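Local coordinates for antibiotic resistance protein (Deinococcus radiodurans, PDB 2VLI) that probably confers resistance to tunicamycin by acting as a phosphotransferase of the P-loop kinase type, at residues A[85-88]-A[89-93]; A[116-119]-A[120-124]; A[133-136]-A[137-141]; A[154-158]-A[159-163]. One frame throughout, in Å; residues are numbered along the deposited sequence.

Contact 1. Residues A[85-88]-A[89-93]; sequences SISD and TARHR
Asp88 is the N-cap of helix 89-101, its side chain reaching Arg91 N, in a local contact where the loop leaving strand 80-84 turns into the helix. Because CG of Asp88 stands anti to its backbone N (chi1 -172°), the carboxylate reaches forward over the first turn, where OD1 accepts from Arg91 N. The modelled length of 2.5 Å is very short and OD1 is crowded by its neighbours, which makes the exact geometry of this capping bond doubtful. The main chain gives firmer support: His92 N donates to Asp88 O at 2.9 Å, with 162° at the hydrogen.

Meanwhile the side chain of Arg91 runs back along the loop, bent at chi3 (-52°). The bend brings one face of the guanidinium under Ile86 CD1 and one edge against Asp88 CB. Ile86 CD1 is offset toward the rim, 3.5 Å from NH1, while Asp88 CB sits 3.7 Å from NE. The other Ile86 branch reaches the helix backbone, CG2 lying 4.0 Å from His92 N. Beyond the turn, Arg91 NH1 makes a weak hydrogen bond to Gln56 O.

The loop is tied to the end of strand 7-11 and the P-loop sequence that follows it: Ile86 N binds Asn11, and Ser85 OG binds carbonyls of Gly12 and Phe14. Thr89 OG1 then joins helix 89-101 to Glu141 on helix 132-142.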
ATOM      1  N   SER A  85       5.409   7.297 -10.677  1.00 24.69           N
ATOM      2  CA  SER A  85       5.425   7.491  -9.237  1.00 26.64           C
ATOM      3  C   SER A  85       4.125   6.966  -8.714  1.00 26.93           C
ATOM      4  O   SER A  85       3.114   7.675  -8.730  1.00 27.24           O
ATOM      5  CB  SER A  85       5.518   8.961  -8.914  1.00 27.57           C
ATOM      6  OG  SER A  85       6.503   9.137  -7.920  1.00 32.11           O
ATOM      7  N   ILE A  86       4.115   5.690  -8.332  1.00 26.09           N
ATOM      8  CA  ILE A  86       2.898   5.045  -7.879  1.00 26.68           C
ATOM      9  C   ILE A  86       3.204   4.404  -6.515  1.00 27.69           C
ATOM     10  O   ILE A  86       4.191   3.717  -6.375  1.00 25.57           O
ATOM     11  CB  ILE A  86       2.441   3.944  -8.810  1.00 26.09           C
ATOM     12  CG1 ILE A  86       2.102   4.497 -10.217  1.00 27.84           C
ATOM     13  CG2 ILE A  86       1.250   3.210  -8.216  1.00 24.83           C
ATOM     14  CD1 ILE A  86       0.783   5.170 -10.318  1.00 27.96           C
ATOM     15  N   SER A  87       2.282   4.591  -5.568  1.00 30.57           N
ATOM     16  CA  SER A  87       2.401   4.078  -4.195  1.00 32.59           C
ATOM     17  C   SER A  87       1.331   3.069  -3.849  1.00 33.02           C
ATOM     18  O   SER A  87       1.566   2.223  -2.980  1.00 36.78           O
ATOM     19  CB  SER A  87       2.346   5.261  -3.214  1.00 33.61           C
ATOM     20  OG  SER A  87       1.194   6.119  -3.432  1.00 36.62           O
ATOM     21  N   ASP A  88       0.196   3.152  -4.532  1.00 32.64           N
ATOM     22  CA  ASP A  88      -1.011   2.347  -4.335  1.00 32.11           C
ATOM     23  C   ASP A  88      -0.721   0.966  -4.885  1.00 30.73           C
ATOM     24  O   ASP A  88      -0.397   0.818  -6.052  1.00 29.86           O
ATOM     25  CB  ASP A  88      -2.229   3.004  -5.078  1.00 31.84           C
ATOM     26  CG  ASP A  88      -3.599   2.328  -4.774  1.00 36.11           C
ATOM     27  OD1 ASP A  88      -3.967   1.279  -5.378  1.00 42.09           O
ATOM     28  OD2 ASP A  88      -4.376   2.864  -3.936  1.00 45.24           O
ATOM     29  N   THR A  89      -0.816  -0.041  -4.023  1.00 28.18           N
ATOM     30  CA  THR A  89      -0.643  -1.402  -4.416  1.00 26.07           C
ATOM     31  C   THR A  89      -1.728  -1.788  -5.432  1.00 25.26           C
ATOM     32  O   THR A  89      -1.482  -2.482  -6.395  1.00 23.50           O
ATOM     33  CB  THR A  89      -0.721  -2.319  -3.182  1.00 26.82           C
ATOM     34  OG1 THR A  89       0.464  -2.133  -2.398  1.00 23.56           O
ATOM     35  CG2 THR A  89      -0.905  -3.757  -3.612  1.00 23.86           C
ATOM     36  N   ALA A  90      -2.944  -1.320  -5.214  1.00 26.33           N
ATOM     37  CA  ALA A  90      -4.039  -1.624  -6.122  1.00 25.95           C
ATOM     38  C   ALA A  90      -3.816  -0.978  -7.531  1.00 24.05           C
ATOM     39  O   ALA A  90      -3.991  -1.648  -8.544  1.00 25.19           O
ATOM     40  CB  ALA A  90      -5.398  -1.180  -5.511  1.00 27.22           C
ATOM     41  N   ARG A  91      -3.418   0.282  -7.585  1.00 24.44           N
ATOM     42  CA  ARG A  91      -3.095   0.928  -8.885  1.00 24.89           C
ATOM     43  C   ARG A  91      -1.888   0.227  -9.542  1.00 23.10           C
ATOM     44  O   ARG A  91      -1.899  -0.006 -10.730  1.00 22.65           O
ATOM     45  CB  ARG A  91      -2.820   2.436  -8.780  1.00 25.16           C
ATOM     46  CG  ARG A  91      -4.088   3.360  -8.868  1.00 30.20           C
ATOM     47  CD  ARG A  91      -3.760   4.876  -9.024  1.00 29.98           C
ATOM     48  NE  ARG A  91      -2.831   5.261  -7.973  1.00 38.68           N
ATOM     49  CZ  ARG A  91      -1.922   6.256  -7.979  1.00 39.15           C
ATOM     50  NH1 ARG A  91      -1.762   7.106  -8.990  1.00 39.28           N
ATOM     51  NH2 ARG A  91      -1.131   6.378  -6.914  1.00 41.48           N
ATOM     52  N   HIS A  92      -0.872  -0.141  -8.751  1.00 21.74           N
ATOM     53  CA  HIS A  92       0.275  -0.892  -9.283  1.00 21.11           C
ATOM     54  C   HIS A  92      -0.175  -2.200  -9.945  1.00 21.12           C
ATOM     55  O   HIS A  92       0.271  -2.541 -11.034  1.00 19.67           O
ATOM     56  CB  HIS A  92       1.314  -1.166  -8.173  1.00 20.76           C
ATOM     57  CG  HIS A  92       2.514  -1.930  -8.642  1.00 21.72           C
ATOM     58  ND1 HIS A  92       3.509  -1.356  -9.421  1.00 22.03           N
ATOM     59  CD2 HIS A  92       2.862  -3.229  -8.472  1.00 21.47           C
ATOM     60  CE1 HIS A  92       4.418  -2.282  -9.704  1.00 20.20           C
ATOM     61  NE2 HIS A  92       4.055  -3.422  -9.136  1.00 22.43           N
ATOM     62  N   ARG A  93      -1.062  -2.943  -9.285  1.00 21.62           N
ATOM     63  CA  ARG A  93      -1.474  -4.211  -9.842  1.00 23.23           C
ATOM     64  C   ARG A  93      -2.232  -4.007 -11.135  1.00 22.79           C
ATOM     65  O   ARG A  93      -2.081  -4.755 -12.064  1.00 24.23           O
ATOM     66  CB  ARG A  93      -2.314  -5.036  -8.843  1.00 24.24           C
ATOM     67  CG  ARG A  93      -2.826  -6.363  -9.441  1.00 28.86           C
ATOM     68  CD  ARG A  93      -1.813  -7.173 -10.315  1.00 35.84           C
ATOM     69  NE  ARG A  93      -0.761  -7.889  -9.577  1.00 41.33           N
ATOM     70  CZ  ARG A  93      -0.803  -9.177  -9.238  1.00 41.70           C
ATOM     71  NH1 ARG A  93      -1.869  -9.919  -9.541  1.00 45.22           N
ATOM     72  NH2 ARG A  93       0.231  -9.727  -8.589  1.00 42.32           N
TER

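Contact 2. Residues A[116-119]-A[120-124]; sequences NVVL and ERLRR
Leu119 and Arg123 both carry CG anti to the carbonyl carbon (chi1 -77° and -60°), and a further bend at chi2 (-102°) turns the arginine back alongside the leucine. They are an i, i+4 pair on an alpha-helix, residues 115-123, which follows strand 107-112 in the alpha/beta P-loop fold. The two side chains point the same way.

One residue earlier, Val118 and Leu122 repeat the spacing on the more sheltered side: they lie next to each other, Val118 CG1 being 4.1 Å from Leu122 CD1. This side meets helix 132-142, where Val135 touches Val118, Leu119 and Leu122, so the helix is amphipathic, with Glu120, Arg121 and Arg123 exposed to solvent.

Beneath the side chains the main-chain bonds are regular at first. Glu120 N reaches Asn116 O at 2.8 Å, and Arg121 N and Leu122 N donate to Val117 O and Val118 O. Toward the C-terminal end the Arg123 N to Leu119 O bond is weak, and the place of that oxygen is doubtful. At the outer end of the first pair, Leu119 CD2 lies over one face of the Arg123 guanidinium, 4.1 Å from NH2.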
ATOM      1  N   ASN A 116      16.567  10.447   3.791  1.00 22.03           N
ATOM      2  CA  ASN A 116      17.115  11.784   3.779  1.00 23.12           C
ATOM      3  C   ASN A 116      17.177  12.345   2.357  1.00 23.55           C
ATOM      4  O   ASN A 116      16.895  13.528   2.151  1.00 24.28           O
ATOM      5  CB  ASN A 116      18.494  11.767   4.452  1.00 23.13           C
ATOM      6  CG  ASN A 116      19.583  11.181   3.580  1.00 24.66           C
ATOM      7  OD1 ASN A 116      20.371  11.941   2.988  1.00 32.39           O
ATOM      8  ND2 ASN A 116      19.662   9.856   3.484  1.00 20.80           N
ATOM      9  N   VAL A 117      17.474  11.477   1.377  1.00 23.65           N
ATOM     10  CA  VAL A 117      17.520  11.858  -0.030  1.00 24.33           C
ATOM     11  C   VAL A 117      16.135  12.284  -0.515  1.00 24.38           C
ATOM     12  O   VAL A 117      15.995  13.307  -1.226  1.00 23.38           O
ATOM     13  CB  VAL A 117      18.129  10.758  -0.887  1.00 24.64           C
ATOM     14  CG1 VAL A 117      17.848  10.945  -2.427  1.00 26.44           C
ATOM     15  CG2 VAL A 117      19.634  10.627  -0.570  1.00 24.01           C
ATOM     16  N   VAL A 118      15.110  11.547  -0.102  1.00 22.59           N
ATOM     17  CA  VAL A 118      13.750  11.899  -0.488  1.00 22.16           C
ATOM     18  C   VAL A 118      13.312  13.206   0.200  1.00 24.38           C
ATOM     19  O   VAL A 118      12.731  14.079  -0.434  1.00 24.88           O
ATOM     20  CB  VAL A 118      12.751  10.783  -0.196  1.00 21.67           C
ATOM     21  CG1 VAL A 118      11.363  11.228  -0.604  1.00 20.97           C
ATOM     22  CG2 VAL A 118      13.144   9.496  -0.948  1.00 16.67           C
ATOM     23  N   LEU A 119      13.589  13.332   1.484  1.00 25.31           N
ATOM     24  CA  LEU A 119      13.172  14.489   2.224  1.00 27.70           C
ATOM     25  C   LEU A 119      13.856  15.716   1.669  1.00 30.27           C
ATOM     26  O   LEU A 119      13.241  16.759   1.551  1.00 30.64           O
ATOM     27  CB  LEU A 119      13.544  14.361   3.685  1.00 27.56           C
ATOM     28  CG  LEU A 119      12.671  13.467   4.524  1.00 25.21           C
ATOM     29  CD1 LEU A 119      13.274  13.436   5.899  1.00 23.40           C
ATOM     30  CD2 LEU A 119      11.221  13.970   4.489  1.00 23.02           C
ATOM     31  N   GLU A 120      15.125  15.576   1.332  1.00 33.26           N
ATOM     32  CA  GLU A 120      15.901  16.698   0.790  1.00 37.19           C
ATOM     33  C   GLU A 120      15.408  17.129  -0.606  1.00 38.63           C
ATOM     34  O   GLU A 120      15.347  18.316  -0.916  1.00 38.62           O
ATOM     35  CB  GLU A 120      17.393  16.345   0.802  1.00 38.07           C
ATOM     36  CG  GLU A 120      17.952  16.251   2.243  1.00 42.44           C
ATOM     37  CD  GLU A 120      19.310  15.529   2.391  1.00 47.81           C
ATOM     38  OE1 GLU A 120      19.998  15.799   3.405  1.00 50.44           O
ATOM     39  OE2 GLU A 120      19.674  14.682   1.538  1.00 51.13           O
ATOM     40  N   ARG A 121      15.028  16.173  -1.441  1.00 40.17           N
ATOM     41  CA  ARG A 121      14.448  16.504  -2.734  1.00 41.97           C
ATOM     42  C   ARG A 121      13.118  17.264  -2.606  1.00 43.01           C
ATOM     43  O   ARG A 121      12.879  18.255  -3.343  1.00 42.12           O
ATOM     44  CB  ARG A 121      14.261  15.248  -3.576  1.00 42.56           C
ATOM     45  CG  ARG A 121      15.560  14.775  -4.248  1.00 46.76           C
ATOM     46  CD  ARG A 121      16.046  15.833  -5.236  1.00 52.44           C
ATOM     47  NE  ARG A 121      17.134  15.371  -6.096  1.00 57.33           N
ATOM     48  CZ  ARG A 121      17.837  16.156  -6.920  1.00 60.77           C
ATOM     49  NH1 ARG A 121      17.583  17.469  -7.006  1.00 61.65           N
ATOM     50  NH2 ARG A 121      18.812  15.620  -7.663  1.00 61.81           N
ATOM     51  N   LEU A 122      12.273  16.818  -1.675  1.00 43.24           N
ATOM     52  CA  LEU A 122      10.967  17.443  -1.453  1.00 45.56           C
ATOM     53  C   LEU A 122      11.079  18.874  -0.903  1.00 46.77           C
ATOM     54  O   LEU A 122      10.182  19.703  -1.098  1.00 46.87           O
ATOM     55  CB  LEU A 122      10.087  16.587  -0.495  1.00 44.89           C
ATOM     56  CG  LEU A 122       9.572  15.227  -0.956  1.00 44.48           C
ATOM     57  CD1 LEU A 122       8.985  14.423   0.213  1.00 41.86           C
ATOM     58  CD2 LEU A 122       8.532  15.390  -2.040  1.00 45.34           C
ATOM     59  N   ARG A 123      12.151  19.134  -0.173  1.00 49.17           N
ATOM     60  CA  ARG A 123      12.360  20.429   0.458  1.00 51.48           C
ATOM     61  C   ARG A 123      12.868  21.426  -0.563  1.00 53.30           C
ATOM     62  O   ARG A 123      12.449  22.584  -0.551  1.00 54.08           O
ATOM     63  CB  ARG A 123      13.300  20.295   1.652  1.00 51.62           C
ATOM     64  CG  ARG A 123      12.738  19.336   2.739  1.00 53.73           C
ATOM     65  CD  ARG A 123      12.126  20.054   3.952  1.00 56.03           C
ATOM     66  NE  ARG A 123      11.540  19.136   4.949  1.00 57.57           N
ATOM     67  CZ  ARG A 123      12.219  18.267   5.710  1.00 57.66           C
ATOM     68  NH1 ARG A 123      13.546  18.121   5.610  1.00 58.10           N
ATOM     69  NH2 ARG A 123      11.555  17.514   6.580  1.00 57.23           N
ATOM     70  N   ARG A 124      13.717  20.972  -1.485  1.00 55.32           N
ATOM     71  CA  ARG A 124      14.220  21.831  -2.565  1.00 56.85           C
ATOM     72  C   ARG A 124      13.122  22.316  -3.537  1.00 57.90           C
ATOM     73  O   ARG A 124      13.403  23.082  -4.468  1.00 58.28           O
ATOM     74  CB  ARG A 124      15.363  21.139  -3.307  1.00 57.10           C
ATOM     75  CG  ARG A 124      16.620  21.075  -2.454  1.00 58.37           C
ATOM     76  CD  ARG A 124      17.743  20.229  -3.046  1.00 59.79           C
ATOM     77  NE  ARG A 124      17.998  20.473  -4.467  1.00 61.67           N
ATOM     78  CZ  ARG A 124      18.556  21.573  -4.983  1.00 63.09           C
ATOM     79  NH1 ARG A 124      18.907  22.606  -4.211  1.00 63.21           N
ATOM     80  NH2 ARG A 124      18.747  21.648  -6.301  1.00 63.95           N
TER

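Contact 3. Residues A[133-136]-A[137-141]; sequences GTVE and DRLNE
Glu136 leans forward toward Asn140, one turn further along helix 132-142. From CB the chain leaves with CG anti to the backbone N (chi1 -180°), then turns sharply at chi2 (71°) instead of stretching out from the helix. CB lies close to the backbone N of Asp137. CG passes the Asn140 amide, 3.6 Å from ND2, and CD remains near the same group. At the tip the oxygens diverge: OE1 lies 4.0 Å from Leu139 CD1, whereas OE2 is 3.5 Å from Asn140 OD1. Those last two are both acceptors, so no hydrogen bond joins them, and the carboxylate and amide planes stand 75° apart. The pair is held by the main chain instead, Asn140 N donating to Glu136 O at 2.9 Å.

Asp137 shows the same i, i+4 relation a turn earlier. Its N binds Gly133 O at 2.9 Å, but its carboxylate is engaged elsewhere: OD2 forms a salt bridge with Arg93 of the second subunit. That bond makes this face of the helix part of the dimer interface, where Arg138 also packs on Thr89 of the second subunit.

On another side of the helix, Val135 CG1 and Leu139 CD1 approach to 4.4 Å. Val135 also reaches Leu115, at the start of helix 115-123, and Leu139 touches Pro13, in the P-loop sequence after strand 7-11.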
ATOM      1  N   GLY A 133       7.122  11.147   8.927  1.00 28.83           N
ATOM      2  CA  GLY A 133       6.359   9.919   9.078  1.00 28.46           C
ATOM      3  C   GLY A 133       5.605   9.534   7.828  1.00 27.04           C
ATOM      4  O   GLY A 133       5.537   8.366   7.473  1.00 25.36           O
ATOM      5  N   THR A 134       5.077  10.525   7.119  1.00 25.37           N
ATOM      6  CA  THR A 134       4.274  10.234   5.923  1.00 24.05           C
ATOM      7  C   THR A 134       5.189   9.770   4.789  1.00 21.46           C
ATOM      8  O   THR A 134       4.824   8.874   4.008  1.00 20.51           O
ATOM      9  CB  THR A 134       3.420  11.483   5.540  1.00 24.81           C
ATOM     10  OG1 THR A 134       2.472  11.723   6.588  1.00 28.80           O
ATOM     11  CG2 THR A 134       2.660  11.297   4.230  1.00 24.59           C
ATOM     12  N   VAL A 135       6.366  10.395   4.689  1.00 19.22           N
ATOM     13  CA  VAL A 135       7.386  10.014   3.715  1.00 18.14           C
ATOM     14  C   VAL A 135       7.898   8.592   4.027  1.00 18.02           C
ATOM     15  O   VAL A 135       7.966   7.740   3.135  1.00 16.30           O
ATOM     16  CB  VAL A 135       8.557  11.050   3.706  1.00 18.84           C
ATOM     17  CG1 VAL A 135       9.699  10.600   2.813  1.00 18.47           C
ATOM     18  CG2 VAL A 135       8.006  12.505   3.320  1.00 19.34           C
ATOM     19  N   GLU A 136       8.261   8.358   5.299  1.00 17.88           N
ATOM     20  CA  GLU A 136       8.756   7.073   5.708  1.00 19.42           C
ATOM     21  C   GLU A 136       7.706   5.992   5.462  1.00 18.27           C
ATOM     22  O   GLU A 136       8.072   4.927   5.000  1.00 18.63           O
ATOM     23  CB  GLU A 136       9.246   7.069   7.157  1.00 19.98           C
ATOM     24  CG  GLU A 136       9.775   5.696   7.579  1.00 20.65           C
ATOM     25  CD  GLU A 136      11.123   5.270   6.952  1.00 22.47           C
ATOM     26  OE1 GLU A 136      11.686   5.965   6.092  1.00 23.96           O
ATOM     27  OE2 GLU A 136      11.637   4.178   7.351  1.00 22.30           O
ATOM     28  N   ASP A 137       6.421   6.271   5.683  1.00 18.59           N
ATOM     29  CA  ASP A 137       5.349   5.288   5.419  1.00 18.69           C
ATOM     30  C   ASP A 137       5.394   4.883   3.953  1.00 18.28           C
ATOM     31  O   ASP A 137       5.244   3.747   3.640  1.00 16.64           O
ATOM     32  CB  ASP A 137       3.943   5.852   5.634  1.00 20.02           C
ATOM     33  CG  ASP A 137       3.565   6.029   7.068  1.00 23.44           C
ATOM     34  OD1 ASP A 137       4.154   5.356   7.956  1.00 21.51           O
ATOM     35  OD2 ASP A 137       2.598   6.825   7.293  1.00 28.75           O
ATOM     36  N   ARG A 138       5.548   5.872   3.054  1.00 17.85           N
ATOM     37  CA  ARG A 138       5.605   5.623   1.641  1.00 18.32           C
ATOM     38  C   ARG A 138       6.792   4.762   1.244  1.00 15.71           C
ATOM     39  O   ARG A 138       6.672   3.859   0.414  1.00 13.41           O
ATOM     40  CB  ARG A 138       5.675   6.943   0.835  1.00 20.04           C
ATOM     41  CG  ARG A 138       5.685   6.719  -0.635  1.00 27.52           C
ATOM     42  CD  ARG A 138       4.314   7.008  -1.236  1.00 38.56           C
ATOM     43  NE  ARG A 138       3.235   6.409  -0.430  1.00 45.10           N
ATOM     44  CZ  ARG A 138       2.252   7.080   0.177  1.00 51.29           C
ATOM     45  NH1 ARG A 138       1.343   6.412   0.900  1.00 52.23           N
ATOM     46  NH2 ARG A 138       2.155   8.416   0.067  1.00 54.26           N
ATOM     47  N   LEU A 139       7.956   5.082   1.790  1.00 14.58           N
ATOM     48  CA  LEU A 139       9.162   4.365   1.463  1.00 14.87           C
ATOM     49  C   LEU A 139       9.071   2.911   1.988  1.00 13.83           C
ATOM     50  O   LEU A 139       9.530   1.982   1.342  1.00 16.90           O
ATOM     51  CB  LEU A 139      10.352   5.040   2.101  1.00 14.32           C
ATOM     52  CG  LEU A 139      10.597   6.499   1.656  1.00 14.86           C
ATOM     53  CD1 LEU A 139      11.950   6.930   2.182  1.00 13.87           C
ATOM     54  CD2 LEU A 139      10.453   6.709   0.163  1.00 14.84           C
ATOM     55  N   ASN A 140       8.486   2.756   3.150  1.00 13.73           N
ATOM     56  CA  ASN A 140       8.229   1.422   3.735  1.00 13.86           C
ATOM     57  C   ASN A 140       7.285   0.631   2.831  1.00 15.01           C
ATOM     58  O   ASN A 140       7.531  -0.546   2.556  1.00 15.29           O
ATOM     59  CB  ASN A 140       7.651   1.594   5.130  1.00 13.55           C
ATOM     60  CG  ASN A 140       8.714   1.823   6.192  1.00 11.59           C
ATOM     61  OD1 ASN A 140       9.868   1.492   5.996  1.00 15.22           O
ATOM     62  ND2 ASN A 140       8.326   2.413   7.302  1.00 13.90           N
ATOM     63  N   GLU A 141       6.243   1.286   2.302  1.00 15.60           N
ATOM     64  CA  GLU A 141       5.316   0.604   1.345  1.00 14.79           C
ATOM     65  C   GLU A 141       6.007   0.156   0.077  1.00 15.58           C
ATOM     66  O   GLU A 141       5.805  -0.976  -0.372  1.00 12.16           O
ATOM     67  CB  GLU A 141       4.079   1.420   0.981  1.00 15.80           C
ATOM     68  CG  GLU A 141       3.307   0.750  -0.218  1.00 19.67           C
ATOM     69  CD  GLU A 141       1.845   1.090  -0.375  1.00 24.18           C
ATOM     70  OE1 GLU A 141       1.468   2.168   0.089  1.00 20.52           O
ATOM     71  OE2 GLU A 141       1.103   0.239  -1.043  1.00 25.15           O
TER

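Contact 4. Residues A[154-158]-A[159-163]; sequences AGLGT and QQVAE
Gln160 reaches back to Gly157 with an extended side chain. Its CG is anti to the carbonyl carbon (chi1 -73°), and with the chain continuing nearly straight at chi2 the amide arrives beside the start of the helix. There OE1 accepts from Gly157 N at 3.0 Å. The bond is almost linear at the hydrogen, 177°, although the donor stands somewhat tilted from the plane of the amide carbonyl. OE1 also lies 3.6 Å from Leu156 CA.

Val161 has CG1 anti to the backbone N, which leaves CG2 beside that N and facing the preceding loop. CG2 meets Leu156 CB at 3.7 Å and Leu156 CD1 at 4.0 Å. Leu156 in turn leans on Gln160, its CD2 being 4.1 Å from Gln160 CB.

Together these contacts make half of a capping box and a hydrophobic staple. Gly157 is the N-cap of helix 158-169, and the bond from Gly157 N to Gln160 OE1 is the backbone-to-side-chain half of the box; a glycine has no side chain to supply the other half. Leu156 and Val161, flanking the cap at N' and N4, form the staple. Inside them the first helical bond runs from Val161 N to Gly157 O, 3.0 Å.

Gln159 sends its amide elsewhere: OE1 bonds to Arg28 on helix 20-28, the same arginine that makes a salt bridge with Glu163. Thr158 and Ala162 both touch Thr24 of that helix.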
ATOM      1  N   ALA A 154      20.849   3.511  -2.321  1.00 19.52           N
ATOM      2  CA  ALA A 154      21.755   3.937  -1.269  1.00 20.44           C
ATOM      3  C   ALA A 154      23.199   3.982  -1.784  1.00 20.67           C
ATOM      4  O   ALA A 154      23.757   2.998  -2.250  1.00 18.61           O
ATOM      5  CB  ALA A 154      21.659   3.048  -0.076  1.00 20.53           C
ATOM      6  N   GLY A 155      23.799   5.144  -1.646  1.00 22.42           N
ATOM      7  CA  GLY A 155      25.192   5.346  -2.024  1.00 23.09           C
ATOM      8  C   GLY A 155      25.459   5.493  -3.511  1.00 24.14           C
ATOM      9  O   GLY A 155      26.618   5.519  -3.905  1.00 24.92           O
ATOM     10  N   LEU A 156      24.417   5.571  -4.335  1.00 24.05           N
ATOM     11  CA  LEU A 156      24.575   5.590  -5.795  1.00 25.96           C
ATOM     12  C   LEU A 156      24.182   6.969  -6.317  1.00 26.62           C
ATOM     13  O   LEU A 156      23.217   7.578  -5.848  1.00 26.40           O
ATOM     14  CB  LEU A 156      23.713   4.535  -6.502  1.00 26.14           C
ATOM     15  CG  LEU A 156      23.885   3.066  -6.134  1.00 27.11           C
ATOM     16  CD1 LEU A 156      23.002   2.181  -7.017  1.00 26.87           C
ATOM     17  CD2 LEU A 156      25.344   2.678  -6.226  1.00 25.40           C
ATOM     18  N   GLY A 157      24.950   7.467  -7.280  1.00 28.06           N
ATOM     19  CA  GLY A 157      24.536   8.634  -8.023  1.00 28.34           C
ATOM     20  C   GLY A 157      23.624   8.226  -9.158  1.00 29.19           C
ATOM     21  O   GLY A 157      23.484   7.035  -9.475  1.00 28.89           O
ATOM     22  N   THR A 158      23.029   9.205  -9.819  1.00 30.21           N
ATOM     23  CA  THR A 158      22.065   8.896 -10.888  1.00 31.45           C
ATOM     24  C   THR A 158      22.711   8.089 -11.975  1.00 31.15           C
ATOM     25  O   THR A 158      22.105   7.181 -12.534  1.00 31.29           O
ATOM     26  CB  THR A 158      21.424  10.148 -11.447  1.00 32.26           C
ATOM     27  OG1 THR A 158      22.440  10.981 -12.018  1.00 35.02           O
ATOM     28  CG2 THR A 158      20.748  10.921 -10.332  1.00 33.87           C
ATOM     29  N   GLN A 159      23.996   8.341 -12.206  1.00 31.34           N
ATOM     30  CA  GLN A 159      24.714   7.640 -13.229  1.00 31.14           C
ATOM     31  C   GLN A 159      24.855   6.160 -12.916  1.00 29.85           C
ATOM     32  O   GLN A 159      24.677   5.288 -13.766  1.00 29.53           O
ATOM     33  CB  GLN A 159      26.105   8.257 -13.367  1.00 32.64           C
ATOM     34  CG  GLN A 159      26.649   8.216 -14.738  1.00 34.71           C
ATOM     35  CD  GLN A 159      25.912   9.133 -15.702  1.00 37.02           C
ATOM     36  OE1 GLN A 159      25.640   8.741 -16.830  1.00 39.19           O
ATOM     37  NE2 GLN A 159      25.588  10.351 -15.260  1.00 39.00           N
ATOM     38  N   GLN A 160      25.237   5.875 -11.689  1.00 28.78           N
ATOM     39  CA  GLN A 160      25.306   4.503 -11.217  1.00 28.77           C
ATOM     40  C   GLN A 160      23.949   3.748 -11.138  1.00 27.27           C
ATOM     41  O   GLN A 160      23.893   2.552 -11.380  1.00 27.80           O
ATOM     42  CB  GLN A 160      25.973   4.486  -9.856  1.00 29.86           C
ATOM     43  CG  GLN A 160      27.459   4.732  -9.898  1.00 32.66           C
ATOM     44  CD  GLN A 160      28.004   5.121  -8.516  1.00 37.82           C
ATOM     45  OE1 GLN A 160      27.530   6.081  -7.873  1.00 40.31           O
ATOM     46  NE2 GLN A 160      28.988   4.367  -8.051  1.00 40.12           N
ATOM     47  N   VAL A 161      22.868   4.430 -10.779  1.00 25.90           N
ATOM     48  CA  VAL A 161      21.519   3.784 -10.823  1.00 24.21           C
ATOM     49  C   VAL A 161      21.186   3.395 -12.236  1.00 23.37           C
ATOM     50  O   VAL A 161      20.740   2.288 -12.515  1.00 21.69           O
ATOM     51  CB  VAL A 161      20.463   4.714 -10.245  1.00 24.21           C
ATOM     52  CG1 VAL A 161      19.027   4.058 -10.230  1.00 21.71           C
ATOM     53  CG2 VAL A 161      20.853   5.070  -8.851  1.00 22.88           C
ATOM     54  N   ALA A 162      21.474   4.304 -13.161  1.00 22.97           N
ATOM     55  CA  ALA A 162      21.215   4.072 -14.556  1.00 22.82           C
ATOM     56  C   ALA A 162      21.997   2.865 -15.022  1.00 23.46           C
ATOM     57  O   ALA A 162      21.462   1.989 -15.691  1.00 22.66           O
ATOM     58  CB  ALA A 162      21.543   5.361 -15.398  1.00 22.03           C
ATOM     59  N   GLU A 163      23.259   2.786 -14.597  1.00 23.71           N
ATOM     60  CA  GLU A 163      24.152   1.716 -15.007  1.00 24.54           C
ATOM     61  C   GLU A 163      23.687   0.338 -14.483  1.00 24.60           C
ATOM     62  O   GLU A 163      23.718  -0.646 -15.202  1.00 25.30           O
ATOM     63  CB  GLU A 163      25.594   2.029 -14.520  1.00 25.08           C
ATOM     64  CG  GLU A 163      26.295   3.044 -15.463  1.00 28.51           C
ATOM     65  CD  GLU A 163      27.529   3.756 -14.881  1.00 31.90           C
ATOM     66  OE1 GLU A 163      27.905   3.531 -13.702  1.00 35.52           O
ATOM     67  OE2 GLU A 163      28.112   4.576 -15.627  1.00 32.91           O
TER

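Overall arrangement
Contacts 1, 2 and 3 form a connected series, while contact 4 stands apart. Contact 3 is the middle member: Glu141 OE2 lies 2.8 Å from Thr89 OG1 of contact 1, and Val135 CG2 lies 3.7 Å from Leu119 CD2 of contact 2. Contacts 1 and 3 also share the dimer interface, each touching the second subunit. Contact 4 is across the chain's centre from contact 1, their centres about 24 Å apart, and its nearest atoms are about 6 Å from those of contact 2. Cadmium, bound by Glu145 and His150, is about 11 Å from the His92 side chain and about 13 Å from that of Asn140. The P-loop sequence borders contacts 1, 2 and 3.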